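Local coordinates for topoisomerase I-like protein (Leishmania donovani, PDB 2B9S) that probably relaxes supercoiled DNA by nicking and rejoining one strand, and is captured here as a vanadate complex with nicked DNA that mimics the transition state, at residues Ile188-Glu193 with His208-Thr213. Residues are numbered along the deposited sequence; the frame is centred on the assembly and turned at random.
Sequences IGETAE and HDHTVT. With nucleotides of chain A.
Two histidine side chains of 208-213 make polar contacts with the loop 188-193, which holds a type I turn from Gly189 to Ala192, joining the loops that follow the neighbouring parallel strands 185-187 and 205-207. His208 ND1 donates to Ile188 O at 2.8 Å; the oxygen lies near the ring plane, whereas the nitrogen stands above the carbonyl plane rather than on a lone pair. His208 CA adds a C-H...O contact to the same oxygen at 3.1 Å. Glu190 CA sits over one face of this imidazole, 3.9 Å from the ring centroid, a CH-pi contact offset toward the rim. The Glu190 chain then bends at chi2 (82°), swinging its carboxylate to the edge of the second imidazole. There His210 NE2 donates to Glu190 OE2 over 2.6 Å, approaching from above the carboxylate plane, with OE2 tilted from the ring plane and an N-H...O angle of 135°. The His210 ring stacks on Trp22; both its nitrogens face acceptors, Trp22 O and the Glu190 carboxylate, fixing its rotation and consistent with a protonated imidazole. Beyond it, Asp209 OD1 accepts from Thr211 N at 3.1 Å, an Asx turn within the type I turn Asp209-Val212. Thr213 N and OG1 both grip OP2 of DC8 of chain A, OG1 at 2.7 Å. The arrangement is a His-carboxylate link between two loops of the DNA-binding fragment of a eukaryotic topoisomerase I, the second of which clasps a DNA phosphate.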
ATOM      1  N   ILE D 188      10.183 -21.233  -6.560  1.00 26.97           N
ATOM      2  CA  ILE D 188       9.361 -22.333  -7.076  1.00 28.21           C
ATOM      3  C   ILE D 188       9.680 -23.665  -6.347  1.00 29.07           C
ATOM      4  O   ILE D 188      10.682 -23.751  -5.629  1.00 28.70           O
ATOM      5  CB  ILE D 188       9.564 -22.441  -8.616  1.00 27.19           C
ATOM      6  CG1 ILE D 188       8.352 -23.093  -9.293  1.00 27.00           C
ATOM      7  CG2 ILE D 188      10.946 -23.018  -8.962  1.00 25.63           C
ATOM      8  CD1 ILE D 188       8.316 -22.932 -10.770  1.00 24.16           C
ATOM      9  N   GLY D 189       8.837 -24.689  -6.525  1.00 30.73           N
ATOM     10  CA  GLY D 189       9.101 -26.018  -5.937  1.00 29.06           C
ATOM     11  C   GLY D 189      10.273 -26.740  -6.573  1.00 29.14           C
ATOM     12  O   GLY D 189      10.484 -26.637  -7.776  1.00 29.11           O
ATOM     13  N   GLU D 190      11.034 -27.476  -5.763  1.00 31.92           N
ATOM     14  CA  GLU D 190      12.179 -28.290  -6.232  1.00 32.57           C
ATOM     15  C   GLU D 190      11.864 -29.208  -7.428  1.00 33.04           C
ATOM     16  O   GLU D 190      12.725 -29.467  -8.256  1.00 32.64           O
ATOM     17  CB  GLU D 190      12.718 -29.202  -5.116  1.00 34.22           C
ATOM     18  CG  GLU D 190      12.805 -28.625  -3.731  1.00 37.24           C
ATOM     19  CD  GLU D 190      11.477 -28.666  -3.005  1.00 36.64           C
ATOM     20  OE1 GLU D 190      11.143 -29.696  -2.361  1.00 36.26           O
ATOM     21  OE2 GLU D 190      10.771 -27.648  -3.089  1.00 36.35           O
ATOM     22  N   THR D 191      10.644 -29.730  -7.487  1.00 33.61           N
ATOM     23  CA  THR D 191      10.281 -30.724  -8.493  1.00 32.19           C
ATOM     24  C   THR D 191       9.456 -30.117  -9.620  1.00 33.33           C
ATOM     25  O   THR D 191       9.048 -30.836 -10.531  1.00 33.74           O
ATOM     26  CB  THR D 191       9.475 -31.930  -7.872  1.00 32.66           C
ATOM     27  OG1 THR D 191       8.181 -31.490  -7.426  1.00 33.47           O
ATOM     28  CG2 THR D 191      10.215 -32.561  -6.710  1.00 30.90           C
ATOM     29  N   ALA D 192       9.202 -28.806  -9.562  1.00 33.14           N
ATOM     30  CA  ALA D 192       8.383 -28.147 -10.584  1.00 33.81           C
ATOM     31  C   ALA D 192       9.170 -27.890 -11.867  1.00 35.18           C
ATOM     32  O   ALA D 192      10.404 -27.827 -11.858  1.00 34.80           O
ATOM     33  CB  ALA D 192       7.778 -26.855 -10.065  1.00 31.34           C
ATOM     34  N   GLU D 193       8.439 -27.752 -12.967  1.00 35.28           N
ATOM     35  CA  GLU D 193       9.011 -27.200 -14.188  1.00 39.73           C
ATOM     36  C   GLU D 193       9.380 -25.705 -13.995  1.00 38.75           C
ATOM     37  O   GLU D 193       8.526 -24.894 -13.613  1.00 36.65           O
ATOM     38  CB  GLU D 193       8.010 -27.362 -15.315  1.00 42.53           C
ATOM     39  CG  GLU D 193       8.635 -27.529 -16.661  1.00 50.48           C
ATOM     40  CD  GLU D 193       7.599 -27.809 -17.731  1.00 54.09           C
ATOM     41  OE1 GLU D 193       6.687 -28.638 -17.470  1.00 55.09           O
ATOM     42  OE2 GLU D 193       7.697 -27.193 -18.826  1.00 56.67           O
ATOM     43  N   HIS D 208      14.011 -22.401  -3.917  1.00 28.49           N
ATOM     44  CA  HIS D 208      12.933 -23.297  -3.541  1.00 27.82           C
ATOM     45  C   HIS D 208      12.657 -23.103  -2.076  1.00 28.78           C
ATOM     46  O   HIS D 208      12.782 -24.053  -1.286  1.00 28.90           O
ATOM     47  CB  HIS D 208      13.334 -24.769  -3.823  1.00 26.96           C
ATOM     48  CG  HIS D 208      13.942 -24.975  -5.174  1.00 24.83           C
ATOM     49  ND1 HIS D 208      13.217 -24.836  -6.338  1.00 23.67           N
ATOM     50  CD2 HIS D 208      15.217 -25.236  -5.551  1.00 24.36           C
ATOM     51  CE1 HIS D 208      14.015 -25.029  -7.376  1.00 23.46           C
ATOM     52  NE2 HIS D 208      15.230 -25.284  -6.926  1.00 24.41           N
ATOM     53  N   ASP D 209      12.272 -21.876  -1.715  1.00 28.23           N
ATOM     54  CA  ASP D 209      12.067 -21.494  -0.309  1.00 30.03           C
ATOM     55  C   ASP D 209      10.597 -21.702   0.091  1.00 29.87           C
ATOM     56  O   ASP D 209       9.707 -20.946  -0.332  1.00 30.71           O
ATOM     57  CB  ASP D 209      12.551 -20.038  -0.067  1.00 29.60           C
ATOM     58  CG  ASP D 209      12.582 -19.638   1.421  1.00 30.97           C
ATOM     59  OD1 ASP D 209      12.209 -20.444   2.303  1.00 31.28           O
ATOM     60  OD2 ASP D 209      12.982 -18.487   1.722  1.00 30.43           O
ATOM     61  N   HIS D 210      10.360 -22.740   0.891  1.00 29.21           N
ATOM     62  CA  HIS D 210       9.009 -23.131   1.351  1.00 28.90           C
ATOM     63  C   HIS D 210       8.500 -22.235   2.485  1.00 27.63           C
ATOM     64  O   HIS D 210       7.350 -22.359   2.911  1.00 26.82           O
ATOM     65  CB  HIS D 210       8.990 -24.594   1.838  1.00 29.96           C
ATOM     66  CG  HIS D 210       9.198 -25.630   0.763  1.00 30.64           C
ATOM     67  ND1 HIS D 210       8.178 -26.424   0.281  1.00 30.26           N
ATOM     68  CD2 HIS D 210      10.322 -26.045   0.128  1.00 30.77           C
ATOM     69  CE1 HIS D 210       8.656 -27.257  -0.625  1.00 30.56           C
ATOM     70  NE2 HIS D 210       9.955 -27.048  -0.735  1.00 29.95           N
ATOM     71  N   THR D 211       9.362 -21.342   2.977  1.00 28.40           N
ATOM     72  CA  THR D 211       9.035 -20.459   4.104  1.00 26.51           C
ATOM     73  C   THR D 211       8.559 -19.079   3.649  1.00 27.47           C
ATOM     74  O   THR D 211       8.241 -18.220   4.492  1.00 25.50           O
ATOM     75  CB  THR D 211      10.231 -20.280   5.078  1.00 27.08           C
ATOM     76  OG1 THR D 211      11.328 -19.655   4.387  1.00 26.85           O
ATOM     77  CG2 THR D 211      10.688 -21.626   5.662  1.00 25.03           C
ATOM     78  N   VAL D 212       8.512 -18.868   2.327  1.00 25.80           N
ATOM     79  CA  VAL D 212       7.980 -17.618   1.743  1.00 25.41           C
ATOM     80  C   VAL D 212       6.814 -17.874   0.772  1.00 26.11           C
ATOM     81  O   VAL D 212       6.607 -19.013   0.353  1.00 27.50           O
ATOM     82  CB  VAL D 212       9.120 -16.681   1.125  1.00 22.92           C
ATOM     83  CG1 VAL D 212      10.164 -16.329   2.201  1.00 20.09           C
ATOM     84  CG2 VAL D 212       9.788 -17.299  -0.112  1.00 18.36           C
ATOM     85  N   THR D 213       6.071 -16.816   0.420  1.00 26.06           N
ATOM     86  CA  THR D 213       4.802 -16.911  -0.331  1.00 25.38           C
ATOM     87  C   THR D 213       4.881 -16.257  -1.712  1.00 25.64           C
ATOM     88  O   THR D 213       3.863 -16.127  -2.414  1.00 24.64           O
ATOM     89  CB  THR D 213       3.618 -16.208   0.392  1.00 26.16           C
ATOM     90  OG1 THR D 213       3.867 -14.795   0.466  1.00 28.77           O
ATOM     91  CG2 THR D 213       3.385 -16.749   1.772  1.00 25.81           C
TER
ATOM     92  P    DC A   8       6.255 -13.697   2.999  1.00 25.69           P
ATOM     93  OP1  DC A   8       6.645 -14.590   4.071  1.00 26.89           O
ATOM     94  OP2  DC A   8       6.292 -14.214   1.600  1.00 25.14           O
ATOM     95  O5'  DC A   8       4.789 -13.054   3.047  1.00 28.02           O
ATOM     96  C5'  DC A   8       4.111 -12.608   4.155  1.00 29.40           C
ATOM     97  C4'  DC A   8       3.832 -11.094   4.157  1.00 26.90           C
ATOM     98  O4'  DC A   8       4.915 -10.263   3.695  1.00 23.57           O
ATOM     99  C3'  DC A   8       2.648 -10.497   3.424  1.00 26.49           C
ATOM    100  O3'  DC A   8       1.427 -10.952   4.031  1.00 28.34           O
ATOM    101  C2'  DC A   8       2.907  -9.028   3.772  1.00 23.61           C
ATOM    102  C1'  DC A   8       4.427  -8.961   3.958  1.00 21.56           C
ATOM    103  N1   DC A   8       5.056  -7.936   3.055  1.00 20.32           N
ATOM    104  C2   DC A   8       5.021  -6.593   3.465  1.00 18.57           C
ATOM    105  O2   DC A   8       4.497  -6.303   4.550  1.00 19.12           O
ATOM    106  N3   DC A   8       5.568  -5.644   2.665  1.00 17.00           N
ATOM    107  C4   DC A   8       6.126  -5.987   1.495  1.00 18.89           C
ATOM    108  N4   DC A   8       6.651  -4.994   0.768  1.00 19.19           N
ATOM    109  C5   DC A   8       6.165  -7.356   1.037  1.00 19.13           C
ATOM    110  C6   DC A   8       5.611  -8.292   1.843  1.00 18.71           C
TER